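Side-chain contacts in polar amino acid ABC uptake transporter substrate binding protein (Streptococcus thermophilus LMG 18311, PDB 3HV1), which probably binds a polar amino acid outside the membrane and delivers it to an ABC importer for uptake: residues G41-F46 against W64-W69; L50-F55 against I60-Q65; F55-I60 against F230-K235; V213-R216 against L222-K225. All blocks are in the same frame, centred on the assembly; numbering follows the deposited sequence.

Contact 1. Residues G41-F46 against W64-W69; sequences GSYIGF and WQAIDW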
loop_
_atom_site.group_PDB
_atom_site.type_symbol
_atom_site.label_atom_id
_atom_site.label_comp_id
_atom_site.label_asym_id
_atom_site.label_seq_id
_atom_site.Cartn_x
_atom_site.Cartn_y
_atom_site.Cartn_z
ATOM N N GLY A 41 21.846 -26.655 13.505
ATOM C CA GLY A 41 22.606 -25.430 13.333
ATOM C C GLY A 41 22.361 -24.638 12.058
ATOM O O GLY A 41 22.840 -23.515 11.928
ATOM N N SER A 42 21.625 -25.208 11.113
ATOM C CA SER A 42 21.340 -24.506 9.867
ATOM C C SER A 42 20.313 -23.391 10.073
ATOM O O SER A 42 19.582 -23.393 11.060
ATOM C CB SER A 42 20.805 -25.491 8.828
ATOM O OG SER A 42 19.559 -26.031 9.239
ATOM N N TYR A 43 20.279 -22.432 9.150
ATOM C CA TYR A 43 19.308 -21.339 9.201
ATOM C C TYR A 43 18.317 -21.606 8.081
ATOM O O TYR A 43 18.706 -21.729 6.921
ATOM C CB TYR A 43 19.957 -19.980 8.951
ATOM C CG TYR A 43 20.951 -19.531 9.993
ATOM C CD1 TYR A 43 20.858 -19.959 11.319
ATOM C CD2 TYR A 43 21.967 -18.643 9.659
ATOM C CE1 TYR A 43 21.764 -19.513 12.285
ATOM C CE2 TYR A 43 22.868 -18.185 10.609
ATOM C CZ TYR A 43 22.764 -18.622 11.916
ATOM O OH TYR A 43 23.655 -18.145 12.843
ATOM N N ILE A 44 17.038 -21.685 8.426
ATOM C CA ILE A 44 16.009 -21.962 7.440
ATOM C C ILE A 44 14.765 -21.133 7.714
ATOM O O ILE A 44 14.615 -20.571 8.792
ATOM C CB ILE A 44 15.597 -23.452 7.463
ATOM C CG1 ILE A 44 15.075 -23.816 8.858
ATOM C CG2 ILE A 44 16.787 -24.346 7.088
ATOM C CD1 ILE A 44 14.414 -25.164 8.927
ATOM N N GLY A 45 13.869 -21.054 6.736
ATOM C CA GLY A 45 12.650 -20.297 6.964
ATOM C C GLY A 45 12.091 -19.709 5.690
ATOM O O GLY A 45 12.769 -19.694 4.664
ATOM N N PHE A 46 10.854 -19.232 5.750
ATOM C CA PHE A 46 10.233 -18.638 4.575
ATOM C C PHE A 46 11.049 -17.451 4.074
ATOM O O PHE A 46 11.344 -17.353 2.886
ATOM C CB PHE A 46 8.809 -18.158 4.885
ATOM C CG PHE A 46 8.162 -17.429 3.739
ATOM C CD1 PHE A 46 7.704 -18.128 2.627
ATOM C CD2 PHE A 46 8.028 -16.039 3.760
ATOM C CE1 PHE A 46 7.121 -17.456 1.550
ATOM C CE2 PHE A 46 7.443 -15.351 2.677
ATOM C CZ PHE A 46 6.990 -16.067 1.574
ATOM N N TRP A 64 23.778 -14.616 6.013
ATOM C CA TRP A 64 22.764 -14.549 7.053
ATOM C C TRP A 64 23.382 -14.366 8.434
ATOM O O TRP A 64 24.177 -15.183 8.885
ATOM C CB TRP A 64 21.892 -15.804 7.007
ATOM C CG TRP A 64 20.939 -15.795 5.828
ATOM C CD1 TRP A 64 21.084 -16.448 4.633
ATOM C CD2 TRP A 64 19.710 -15.065 5.739
ATOM N NE1 TRP A 64 20.010 -16.170 3.806
ATOM C CE2 TRP A 64 19.156 -15.325 4.462
ATOM C CE3 TRP A 64 19.024 -14.214 6.613
ATOM C CZ2 TRP A 64 17.947 -14.760 4.043
ATOM C CZ3 TRP A 64 17.818 -13.650 6.194
ATOM C CH2 TRP A 64 17.294 -13.929 4.918
ATOM N N GLN A 65 23.000 -13.285 9.096
ATOM C CA GLN A 65 23.534 -12.962 10.408
ATOM C C GLN A 65 22.480 -12.984 11.511
ATOM O O GLN A 65 21.579 -12.154 11.534
ATOM C CB GLN A 65 24.189 -11.582 10.351
ATOM C CG GLN A 65 24.837 -11.133 11.646
ATOM C CD GLN A 65 26.043 -11.970 11.998
ATOM O OE1 GLN A 65 27.023 -12.018 11.250
ATOM N NE2 GLN A 65 25.979 -12.642 13.140
ATOM N N ALA A 66 22.587 -13.943 12.422
ATOM C CA ALA A 66 21.644 -14.003 13.536
ATOM C C ALA A 66 22.017 -12.812 14.412
ATOM O O ALA A 66 23.187 -12.627 14.729
ATOM C CB ALA A 66 21.811 -15.318 14.308
ATOM N N ILE A 67 21.039 -11.999 14.795
ATOM C CA ILE A 67 21.333 -10.826 15.610
ATOM C C ILE A 67 20.466 -10.726 16.860
ATOM O O ILE A 67 19.486 -11.450 17.010
ATOM C CB ILE A 67 21.106 -9.525 14.820
ATOM C CG1 ILE A 67 19.621 -9.408 14.443
ATOM C CG2 ILE A 67 21.980 -9.504 13.575
ATOM C CD1 ILE A 67 19.243 -8.096 13.770
ATOM N N ASP A 68 20.857 -9.839 17.771
ATOM C CA ASP A 68 20.059 -9.595 18.963
ATOM C C ASP A 68 18.960 -8.749 18.323
ATOM O O ASP A 68 19.221 -7.629 17.886
ATOM C CB ASP A 68 20.845 -8.763 19.984
ATOM C CG ASP A 68 20.033 -8.448 21.229
ATOM O OD1 ASP A 68 18.880 -7.984 21.082
ATOM O OD2 ASP A 68 20.552 -8.656 22.353
ATOM N N TRP A 69 17.747 -9.287 18.243
ATOM C CA TRP A 69 16.641 -8.580 17.592
ATOM C C TRP A 69 16.421 -7.142 18.065
ATOM O O TRP A 69 16.128 -6.258 17.259
ATOM C CB TRP A 69 15.344 -9.389 17.738
ATOM C CG TRP A 69 14.231 -8.967 16.796
ATOM C CD1 TRP A 69 12.979 -8.556 17.150
ATOM C CD2 TRP A 69 14.271 -8.940 15.360
ATOM N NE1 TRP A 69 12.237 -8.273 16.028
ATOM C CE2 TRP A 69 13.004 -8.498 14.916
ATOM C CE3 TRP A 69 15.251 -9.243 14.407
ATOM C CZ2 TRP A 69 12.689 -8.349 13.553
ATOM C CZ3 TRP A 69 14.937 -9.094 13.047
ATOM C CH2 TRP A 69 13.664 -8.650 12.640
HETATM O O HOH W 1 24.743 -15.659 12.816
#
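Tyr-43 spans the gap between two strands that share no hydrogen bond, and it does so in two ways, by apolar packing and through water. The packing comes first. Tyr-43 CD2 lies 3.9 Å from Trp-64 CB, and CE2 of the same tyrosine sits 3.7 Å from the carbonyl O of Trp-64, which meets the ring at its edge, near its plane. Farther out, the phenol oxygen OH of Tyr-43 passes 3.7 Å from Ala-66 CB, a methyl placed obliquely to the ring. The ring reaches this position because CG stands anti to the carbonyl carbon (chi1 -65°), which throws it across toward strand 61-66. Of its side chain, Trp-64 brings CB to the ring; its indole turns off toward helix 46-56, where NE1 bonds Asn-52.

The polar link is a single bridging water. It lies 2.7 Å from Tyr-43 OH and accepts the backbone N-H of Ala-66, with Ala-66 N 2.8 Å away. The Gln-65 side chain curls forward along the chain, so that its NE2 donates to Ala-66 O at 3.2 Å, nearly straight at 170°, with the acceptor in the plane of the amide. The N-H and the C=O of Ala-66 are thus both engaged close to this contact.

Outside the pair, Phe-27 of strand 22-27 meets the Tyr-43 ring edge-to-face, and Ile-48 of helix 46-56 touches it. Strand 43-44 is an outer member of a small antiparallel sheet, strand 61-66 part of the large mixed one. The chemistry implies a surface junction in which one amphipathic ring joins these sheets, its carbons packing while its hydroxyl is served by solvent.

Contact 2. Residues L50-F55 against I60-Q65; sequences LANAVF and IDVEWQ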
loop_
_atom_site.group_PDB
_atom_site.type_symbol
_atom_site.label_atom_id
_atom_site.label_comp_id
_atom_site.label_asym_id
_atom_site.label_seq_id
_atom_site.Cartn_x
_atom_site.Cartn_y
_atom_site.Cartn_z
ATOM N N LEU A 50 12.908 -16.935 0.600
ATOM C CA LEU A 50 12.482 -15.815 -0.230
ATOM C C LEU A 50 13.633 -14.881 -0.586
ATOM O O LEU A 50 13.836 -14.564 -1.753
ATOM C CB LEU A 50 11.363 -15.012 0.459
ATOM C CG LEU A 50 10.842 -13.867 -0.439
ATOM C CD1 LEU A 50 10.377 -14.445 -1.784
ATOM C CD2 LEU A 50 9.674 -13.138 0.246
ATOM N N ALA A 51 14.381 -14.451 0.428
ATOM C CA ALA A 51 15.514 -13.555 0.224
ATOM C C ALA A 51 16.598 -14.199 -0.632
ATOM O O ALA A 51 17.193 -13.540 -1.484
ATOM C CB ALA A 51 16.101 -13.119 1.576
ATOM N N ASN A 52 16.874 -15.479 -0.399
ATOM C CA ASN A 52 17.885 -16.167 -1.184
ATOM C C ASN A 52 17.472 -16.169 -2.647
ATOM O O ASN A 52 18.294 -15.947 -3.540
ATOM C CB ASN A 52 18.063 -17.615 -0.717
ATOM C CG ASN A 52 18.896 -17.727 0.551
ATOM O OD1 ASN A 52 19.563 -16.772 0.968
ATOM N ND2 ASN A 52 18.875 -18.907 1.161
ATOM N N ALA A 53 16.185 -16.413 -2.885
ATOM C CA ALA A 53 15.660 -16.469 -4.247
ATOM C C ALA A 53 15.747 -15.117 -4.944
ATOM O O ALA A 53 16.088 -15.046 -6.120
ATOM C CB ALA A 53 14.224 -16.955 -4.228
ATOM N N VAL A 54 15.422 -14.053 -4.213
ATOM C CA VAL A 54 15.481 -12.705 -4.769
ATOM C C VAL A 54 16.917 -12.351 -5.147
ATOM O O VAL A 54 17.179 -11.864 -6.246
ATOM C CB VAL A 54 14.957 -11.656 -3.751
ATOM C CG1 VAL A 54 15.381 -10.248 -4.170
ATOM C CG2 VAL A 54 13.435 -11.725 -3.662
ATOM N N PHE A 55 17.862 -12.624 -4.257
ATOM C CA PHE A 55 19.231 -12.252 -4.578
ATOM C C PHE A 55 19.918 -13.166 -5.570
ATOM O O PHE A 55 20.870 -12.760 -6.238
ATOM C CB PHE A 55 20.015 -12.056 -3.288
ATOM C CG PHE A 55 19.603 -10.809 -2.563
ATOM C CD1 PHE A 55 19.877 -9.559 -3.115
ATOM C CD2 PHE A 55 18.843 -10.873 -1.405
ATOM C CE1 PHE A 55 19.387 -8.392 -2.524
ATOM C CE2 PHE A 55 18.351 -9.715 -0.804
ATOM C CZ PHE A 55 18.622 -8.469 -1.369
ATOM N N ILE A 60 23.783 -12.421 -6.303
ATOM C CA ILE A 60 24.296 -11.927 -5.033
ATOM C C ILE A 60 24.084 -12.984 -3.964
ATOM O O ILE A 60 22.963 -13.456 -3.769
ATOM C CB ILE A 60 23.577 -10.628 -4.605
ATOM C CG1 ILE A 60 23.937 -9.497 -5.577
ATOM C CG2 ILE A 60 23.953 -10.268 -3.169
ATOM C CD1 ILE A 60 23.086 -8.257 -5.423
ATOM N N ASP A 61 25.174 -13.365 -3.302
ATOM C CA ASP A 61 25.127 -14.349 -2.229
ATOM C C ASP A 61 24.694 -13.627 -0.958
ATOM O O ASP A 61 25.069 -12.472 -0.726
ATOM C CB ASP A 61 26.505 -14.984 -2.015
ATOM C CG ASP A 61 26.907 -15.914 -3.146
ATOM O OD1 ASP A 61 26.147 -16.858 -3.435
ATOM O OD2 ASP A 61 27.987 -15.704 -3.741
ATOM N N VAL A 62 23.894 -14.309 -0.148
ATOM C CA VAL A 62 23.395 -13.736 1.088
ATOM C C VAL A 62 24.134 -14.270 2.310
ATOM O O VAL A 62 24.283 -15.485 2.491
ATOM C CB VAL A 62 21.886 -14.025 1.262
ATOM C CG1 VAL A 62 21.359 -13.342 2.531
ATOM C CG2 VAL A 62 21.125 -13.533 0.037
ATOM N N GLU A 63 24.620 -13.344 3.127
ATOM C CA GLU A 63 25.306 -13.688 4.366
ATOM C C GLU A 63 24.258 -13.511 5.455
ATOM O O GLU A 63 23.880 -12.388 5.772
ATOM C CB GLU A 63 26.474 -12.727 4.617
ATOM C CG GLU A 63 27.080 -12.846 6.002
ATOM C CD GLU A 63 27.997 -14.038 6.144
ATOM O OE1 GLU A 63 29.082 -14.022 5.520
ATOM O OE2 GLU A 63 27.635 -14.988 6.876
ATOM N N TRP A 64 23.778 -14.616 6.013
ATOM C CA TRP A 64 22.764 -14.549 7.053
ATOM C C TRP A 64 23.382 -14.366 8.434
ATOM O O TRP A 64 24.177 -15.183 8.885
ATOM C CB TRP A 64 21.892 -15.804 7.007
ATOM C CG TRP A 64 20.939 -15.795 5.828
ATOM C CD1 TRP A 64 21.084 -16.448 4.633
ATOM C CD2 TRP A 64 19.710 -15.065 5.739
ATOM N NE1 TRP A 64 20.010 -16.170 3.806
ATOM C CE2 TRP A 64 19.156 -15.325 4.462
ATOM C CE3 TRP A 64 19.024 -14.214 6.613
ATOM C CZ2 TRP A 64 17.947 -14.760 4.043
ATOM C CZ3 TRP A 64 17.818 -13.650 6.194
ATOM C CH2 TRP A 64 17.294 -13.929 4.918
ATOM N N GLN A 65 23.000 -13.285 9.096
ATOM C CA GLN A 65 23.534 -12.962 10.408
ATOM C C GLN A 65 22.480 -12.984 11.511
ATOM O O GLN A 65 21.579 -12.154 11.534
ATOM C CB GLN A 65 24.189 -11.582 10.351
ATOM C CG GLN A 65 24.837 -11.133 11.646
ATOM C CD GLN A 65 26.043 -11.970 11.998
ATOM O OE1 GLN A 65 27.023 -12.018 11.250
ATOM N NE2 GLN A 65 25.979 -12.642 13.140
#
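The helix-to-strand return of the beta-alpha-beta crossover formed by strand 22-27, helix 46-56 and strand 61-66 brings Asn-52 against Trp-64 and Phe-55 against Ile-60 and Val-62. At the far end of the strand segment, Trp-64 NE1 donates to Asn-52 OD1 at 2.9 Å, the N-H pointing almost straight at the oxygen (166°). That oxygen lies in the indole plane, whereas the donor is tilted from the carbonyl plane, and amide and ring are turned 69° apart. Ala-51 CB abuts the same indole at its edge, 3.5 Å from Trp-64 CZ2, while Val-62 CG1 sits over one ring face toward the rim.

Helix and strand run nearly antiparallel, their segment axes 150° apart and 8.1 Å at closest approach, and strand 22-27 pairs in parallel with strand 61-66 to complete the crossover. Val-62 CG2, which stands anti to the carbonyl carbon, fits between Asn-52 OD1 and Phe-55 CD2, 3.8 Å from the latter. Near the turn, Phe-55 CD1 lies 4.1 Å from both CB and CG2 of Ile-60, and the Ile-60 N-H donates to Phe-55 O, with N and O 2.9 Å apart. Trp-85 also touches Ala-51 and Phe-55.

Contact 3. Residues F55-I60 against F230-K235; sequences FKLYGI and FETLYK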
loop_
_atom_site.group_PDB
_atom_site.type_symbol
_atom_site.label_atom_id
_atom_site.label_comp_id
_atom_site.label_asym_id
_atom_site.label_seq_id
_atom_site.Cartn_x
_atom_site.Cartn_y
_atom_site.Cartn_z
ATOM N N PHE A 55 17.862 -12.624 -4.257
ATOM C CA PHE A 55 19.231 -12.252 -4.578
ATOM C C PHE A 55 19.918 -13.166 -5.570
ATOM O O PHE A 55 20.870 -12.760 -6.238
ATOM C CB PHE A 55 20.015 -12.056 -3.288
ATOM C CG PHE A 55 19.603 -10.809 -2.563
ATOM C CD1 PHE A 55 19.877 -9.559 -3.115
ATOM C CD2 PHE A 55 18.843 -10.873 -1.405
ATOM C CE1 PHE A 55 19.387 -8.392 -2.524
ATOM C CE2 PHE A 55 18.351 -9.715 -0.804
ATOM C CZ PHE A 55 18.622 -8.469 -1.369
ATOM N N LYS A 56 19.401 -14.380 -5.720
ATOM C CA LYS A 56 19.969 -15.299 -6.692
ATOM C C LYS A 56 19.727 -14.710 -8.082
ATOM O O LYS A 56 20.500 -14.939 -9.012
ATOM C CB LYS A 56 19.303 -16.664 -6.580
ATOM C CG LYS A 56 19.906 -17.742 -7.478
ATOM C CD LYS A 56 19.152 -19.058 -7.306
ATOM C CE LYS A 56 19.800 -20.190 -8.084
ATOM N NZ LYS A 56 19.092 -21.489 -7.854
ATOM N N LEU A 57 18.646 -13.944 -8.218
ATOM C CA LEU A 57 18.309 -13.310 -9.496
ATOM C C LEU A 57 19.398 -12.353 -9.942
ATOM O O LEU A 57 19.608 -12.141 -11.134
ATOM C CB LEU A 57 17.030 -12.497 -9.367
ATOM C CG LEU A 57 15.751 -13.259 -9.047
ATOM C CD1 LEU A 57 14.618 -12.259 -8.773
ATOM C CD2 LEU A 57 15.424 -14.166 -10.211
ATOM N N TYR A 58 20.066 -11.757 -8.963
ATOM C CA TYR A 58 21.100 -10.772 -9.228
ATOM C C TYR A 58 22.510 -11.301 -9.056
ATOM O O TYR A 58 23.475 -10.544 -9.177
ATOM C CB TYR A 58 20.886 -9.566 -8.314
ATOM C CG TYR A 58 19.529 -8.909 -8.490
ATOM C CD1 TYR A 58 19.247 -8.138 -9.621
ATOM C CD2 TYR A 58 18.527 -9.056 -7.527
ATOM C CE1 TYR A 58 18.000 -7.525 -9.790
ATOM C CE2 TYR A 58 17.274 -8.447 -7.688
ATOM C CZ TYR A 58 17.021 -7.680 -8.823
ATOM O OH TYR A 58 15.799 -7.060 -8.967
ATOM N N GLY A 59 22.628 -12.595 -8.785
ATOM C CA GLY A 59 23.940 -13.185 -8.595
ATOM C C GLY A 59 24.594 -12.665 -7.327
ATOM O O GLY A 59 25.809 -12.473 -7.272
ATOM N N ILE A 60 23.783 -12.421 -6.303
ATOM C CA ILE A 60 24.296 -11.927 -5.033
ATOM C C ILE A 60 24.084 -12.984 -3.964
ATOM O O ILE A 60 22.963 -13.456 -3.769
ATOM C CB ILE A 60 23.577 -10.628 -4.605
ATOM C CG1 ILE A 60 23.937 -9.497 -5.577
ATOM C CG2 ILE A 60 23.953 -10.268 -3.169
ATOM C CD1 ILE A 60 23.086 -8.257 -5.423
ATOM N N PHE A 230 10.583 -9.585 -6.090
ATOM C CA PHE A 230 9.337 -10.250 -5.697
ATOM C C PHE A 230 8.470 -10.466 -6.928
ATOM O O PHE A 230 7.939 -11.550 -7.146
ATOM C CB PHE A 230 8.525 -9.401 -4.715
ATOM C CG PHE A 230 9.164 -9.221 -3.365
ATOM C CD1 PHE A 230 10.014 -10.188 -2.839
ATOM C CD2 PHE A 230 8.868 -8.101 -2.597
ATOM C CE1 PHE A 230 10.562 -10.044 -1.562
ATOM C CE2 PHE A 230 9.412 -7.946 -1.314
ATOM C CZ PHE A 230 10.258 -8.921 -0.804
ATOM N N GLU A 231 8.320 -9.414 -7.725
ATOM C CA GLU A 231 7.488 -9.494 -8.915
ATOM C C GLU A 231 8.004 -10.528 -9.890
ATOM O O GLU A 231 7.231 -11.287 -10.466
ATOM C CB GLU A 231 7.407 -8.130 -9.603
ATOM C CG GLU A 231 6.776 -7.047 -8.749
ATOM C CD GLU A 231 6.553 -5.764 -9.531
ATOM O OE1 GLU A 231 5.835 -5.811 -10.556
ATOM O OE2 GLU A 231 7.096 -4.716 -9.124
ATOM N N THR A 232 9.319 -10.554 -10.077
ATOM C CA THR A 232 9.934 -11.508 -10.980
ATOM C C THR A 232 9.688 -12.946 -10.536
ATOM O O THR A 232 9.362 -13.807 -11.359
ATOM C CB THR A 232 11.452 -11.244 -11.100
ATOM O OG1 THR A 232 11.659 -9.913 -11.602
ATOM C CG2 THR A 232 12.093 -12.221 -12.049
ATOM N N LEU A 233 9.829 -13.205 -9.235
ATOM C CA LEU A 233 9.621 -14.548 -8.696
ATOM C C LEU A 233 8.167 -14.974 -8.798
ATOM O O LEU A 233 7.881 -16.153 -8.979
ATOM C CB LEU A 233 10.074 -14.611 -7.229
ATOM C CG LEU A 233 11.562 -14.323 -7.008
ATOM C CD1 LEU A 233 11.869 -14.319 -5.501
ATOM C CD2 LEU A 233 12.391 -15.385 -7.709
ATOM N N TYR A 234 7.242 -14.028 -8.659
ATOM C CA TYR A 234 5.828 -14.373 -8.780
ATOM C C TYR A 234 5.520 -14.683 -10.252
ATOM O O TYR A 234 4.758 -15.604 -10.558
ATOM C CB TYR A 234 4.929 -13.228 -8.284
ATOM C CG TYR A 234 3.533 -13.719 -7.951
ATOM C CD1 TYR A 234 3.281 -14.410 -6.767
ATOM C CD2 TYR A 234 2.494 -13.604 -8.876
ATOM C CE1 TYR A 234 2.030 -14.989 -6.518
ATOM C CE2 TYR A 234 1.248 -14.170 -8.641
ATOM C CZ TYR A 234 1.017 -14.864 -7.467
ATOM O OH TYR A 234 -0.216 -15.434 -7.252
ATOM N N LYS A 235 6.114 -13.911 -11.161
ATOM C CA LYS A 235 5.908 -14.121 -12.600
ATOM C C LYS A 235 6.463 -15.457 -13.078
ATOM O O LYS A 235 5.840 -16.117 -13.909
ATOM C CB LYS A 235 6.559 -12.996 -13.419
ATOM C CG LYS A 235 5.625 -11.875 -13.848
ATOM C CD LYS A 235 5.293 -10.920 -12.717
ATOM C CE LYS A 235 4.557 -9.682 -13.241
ATOM N NZ LYS A 235 4.365 -8.627 -12.191
#
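Leu-57 reaches over to helix 220-236 and rests on Thr-232 and Leu-233. The contact between the segments is wholly apolar. The methyl CD1 of Leu-57 does most of the touching: it lies 4.0 Å from Leu-233 CD2 and 4.1 Å from Thr-232 CB, with Thr-232 CG2 equally near. The second Leu-57 methyl, CD2, also meets Leu-233 CD2, at 4.1 Å, and the two leucines cross at a slant. Against Thr-232, Leu-57 slides by in the opposite direction. Thr-232 can offer carbon here because its OG1, anti to the carbonyl carbon (chi1 -60°), bonds Gln-228 O one turn back.

The polar interactions act within each segment. Phe-55 O accepts two backbone N-H groups from opposite faces of its carbonyl plane, that of Tyr-58 (N to O 3.0 Å) and that of Ile-60. Gly-59, at positive phi, ends helix 46-56 in a Schellman motif, which pairs the Ile-60 bond with one from Gly-59 N to Lys-56 O (3.2 Å). On the other segment Lys-235 NZ forms a salt bridge with Glu-231 OE1 at 3.6 Å.

Leu-233 also packs on Ala-53 and Val-54 of helix 46-56 and on Phe-239 of helix 238-247, while Tyr-58 OH bonds Lys-225 O nearer the start of helix 220-236. The capped end of helix 46-56 is thereby laid against helix 220-236, with helix 238-247 close by and strand 61-66 leading away.

Contact 4. Residues V213-R216 against L222-K225; sequences VGAR and LIKK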
loop_
_atom_site.group_PDB
_atom_site.type_symbol
_atom_site.label_atom_id
_atom_site.label_comp_id
_atom_site.label_asym_id
_atom_site.label_seq_id
_atom_site.Cartn_x
_atom_site.Cartn_y
_atom_site.Cartn_z
ATOM N N VAL A 213 10.566 -5.741 4.026
ATOM C CA VAL A 213 12.002 -5.735 4.311
ATOM C C VAL A 213 12.507 -4.318 4.575
ATOM O O VAL A 213 12.156 -3.396 3.851
ATOM C CB VAL A 213 12.788 -6.315 3.114
ATOM C CG1 VAL A 213 14.258 -6.494 3.483
ATOM C CG2 VAL A 213 12.180 -7.647 2.696
ATOM N N GLY A 214 13.338 -4.160 5.604
ATOM C CA GLY A 214 13.879 -2.855 5.934
ATOM C C GLY A 214 15.341 -2.717 5.535
ATOM O O GLY A 214 16.107 -3.664 5.659
ATOM N N ALA A 215 15.717 -1.541 5.041
ATOM C CA ALA A 215 17.095 -1.266 4.631
ATOM C C ALA A 215 17.419 0.174 4.988
ATOM O O ALA A 215 16.521 0.958 5.302
ATOM C CB ALA A 215 17.251 -1.463 3.129
ATOM N N ARG A 216 18.698 0.529 4.948
ATOM C CA ARG A 216 19.074 1.904 5.250
ATOM C C ARG A 216 18.342 2.810 4.256
ATOM O O ARG A 216 18.159 2.446 3.094
ATOM C CB ARG A 216 20.593 2.077 5.146
ATOM C CG ARG A 216 21.343 1.541 6.374
ATOM C CD ARG A 216 22.848 1.705 6.234
ATOM N NE ARG A 216 23.400 0.852 5.188
ATOM C CZ ARG A 216 23.704 -0.434 5.345
ATOM N NH1 ARG A 216 23.519 -1.033 6.514
ATOM N NH2 ARG A 216 24.193 -1.121 4.325
ATOM N N LEU A 222 18.506 -0.615 -3.718
ATOM C CA LEU A 222 18.369 -1.953 -3.165
ATOM C C LEU A 222 16.896 -2.260 -2.918
ATOM O O LEU A 222 16.424 -3.351 -3.221
ATOM C CB LEU A 222 19.147 -2.051 -1.857
ATOM C CG LEU A 222 18.937 -3.305 -1.023
ATOM C CD1 LEU A 222 19.420 -4.549 -1.767
ATOM C CD2 LEU A 222 19.685 -3.131 0.283
ATOM N N ILE A 223 16.176 -1.294 -2.360
ATOM C CA ILE A 223 14.747 -1.470 -2.086
ATOM C C ILE A 223 13.982 -1.761 -3.384
ATOM O O ILE A 223 13.153 -2.668 -3.434
ATOM C CB ILE A 223 14.147 -0.207 -1.410
ATOM C CG1 ILE A 223 14.716 -0.048 0.005
ATOM C CG2 ILE A 223 12.621 -0.285 -1.391
ATOM C CD1 ILE A 223 14.414 -1.219 0.944
ATOM N N LYS A 224 14.273 -0.998 -4.434
ATOM C CA LYS A 224 13.609 -1.188 -5.726
ATOM C C LYS A 224 13.914 -2.551 -6.330
ATOM O O LYS A 224 13.042 -3.192 -6.912
ATOM C CB LYS A 224 14.044 -0.103 -6.715
ATOM C CG LYS A 224 13.572 1.291 -6.352
ATOM C CD LYS A 224 13.975 2.307 -7.413
ATOM C CE LYS A 224 13.469 3.701 -7.054
ATOM N NZ LYS A 224 13.781 4.723 -8.105
ATOM N N LYS A 225 15.165 -2.980 -6.191
ATOM C CA LYS A 225 15.611 -4.260 -6.720
ATOM C C LYS A 225 14.930 -5.407 -5.991
ATOM O O LYS A 225 14.697 -6.465 -6.568
ATOM C CB LYS A 225 17.131 -4.380 -6.602
ATOM C CG LYS A 225 17.899 -3.371 -7.451
ATOM C CD LYS A 225 17.659 -3.591 -8.939
ATOM C CE LYS A 225 18.365 -2.525 -9.762
ATOM N NZ LYS A 225 18.180 -2.743 -11.226
#
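With CG1 anti to the carbonyl carbon (chi1 -68°) and a further bend at chi2 (-61°), Ile-223 brings its terminal methyl CD1 round to the CB of Ala-215, 3.6 Å away. Leu-222 takes the other course, its CG anti to the backbone N (chi1 170°), and its CD2 comes to 4.1 Å from the CB of Ala-215. One alanine methyl therefore receives two consecutive side chains of the helix. Ile-223 CD1 also lies 4.3 Å from the carbonyl oxygen Val-213 O, a looser touch along the strand backbone.

The strand involved, 209-215, belongs to the large mixed sheet, and a short loop leads from it into helix 220-236. The contact is thus a local strand-to-helix return, in which the first turn of the helix is folded back onto the strand. Every residue that touches is buried and no hydrogen bond spans the segments, so the joint rests on apolar packing alone. Ala-215 is the small residue on the strand side, and its CA stands 7.1 Å from the CA of Ile-223.

Leu-83 of the neighbouring strand 83-84 touches both Ala-215 and Leu-222, and Trp-14 and Tyr-17 of helix 14-20 also pack on Leu-222. At the end of the strand segment Arg-216 turns to other partners, with NH2 in a salt bridge to Asp-82 OD1 and NH1 bonding the carbonyl oxygens of Leu-76 and Ile-81.

From the N terminus, strand 43-44 leads into helix 46-56 and then strand 61-66. Contact 1 closes the loop from the first of these to the last, and contact 2, lying within that span, closes the shorter helix-to-strand turn; both end on the same strand. Contact 3 starts at the end of helix 46-56 and crosses both, reaching some 170 residues onward to helix 220-236. Contact 4 falls inside that long loop as a short return from strand 209-215 to the same helix. Packing of Phe-55 on Leu-222 joins contacts 2 and 4, and Val-54 on Leu-233 joins contacts 2 and 3. Together they tie the early strand-helix-strand unit to the late helix and the large sheet.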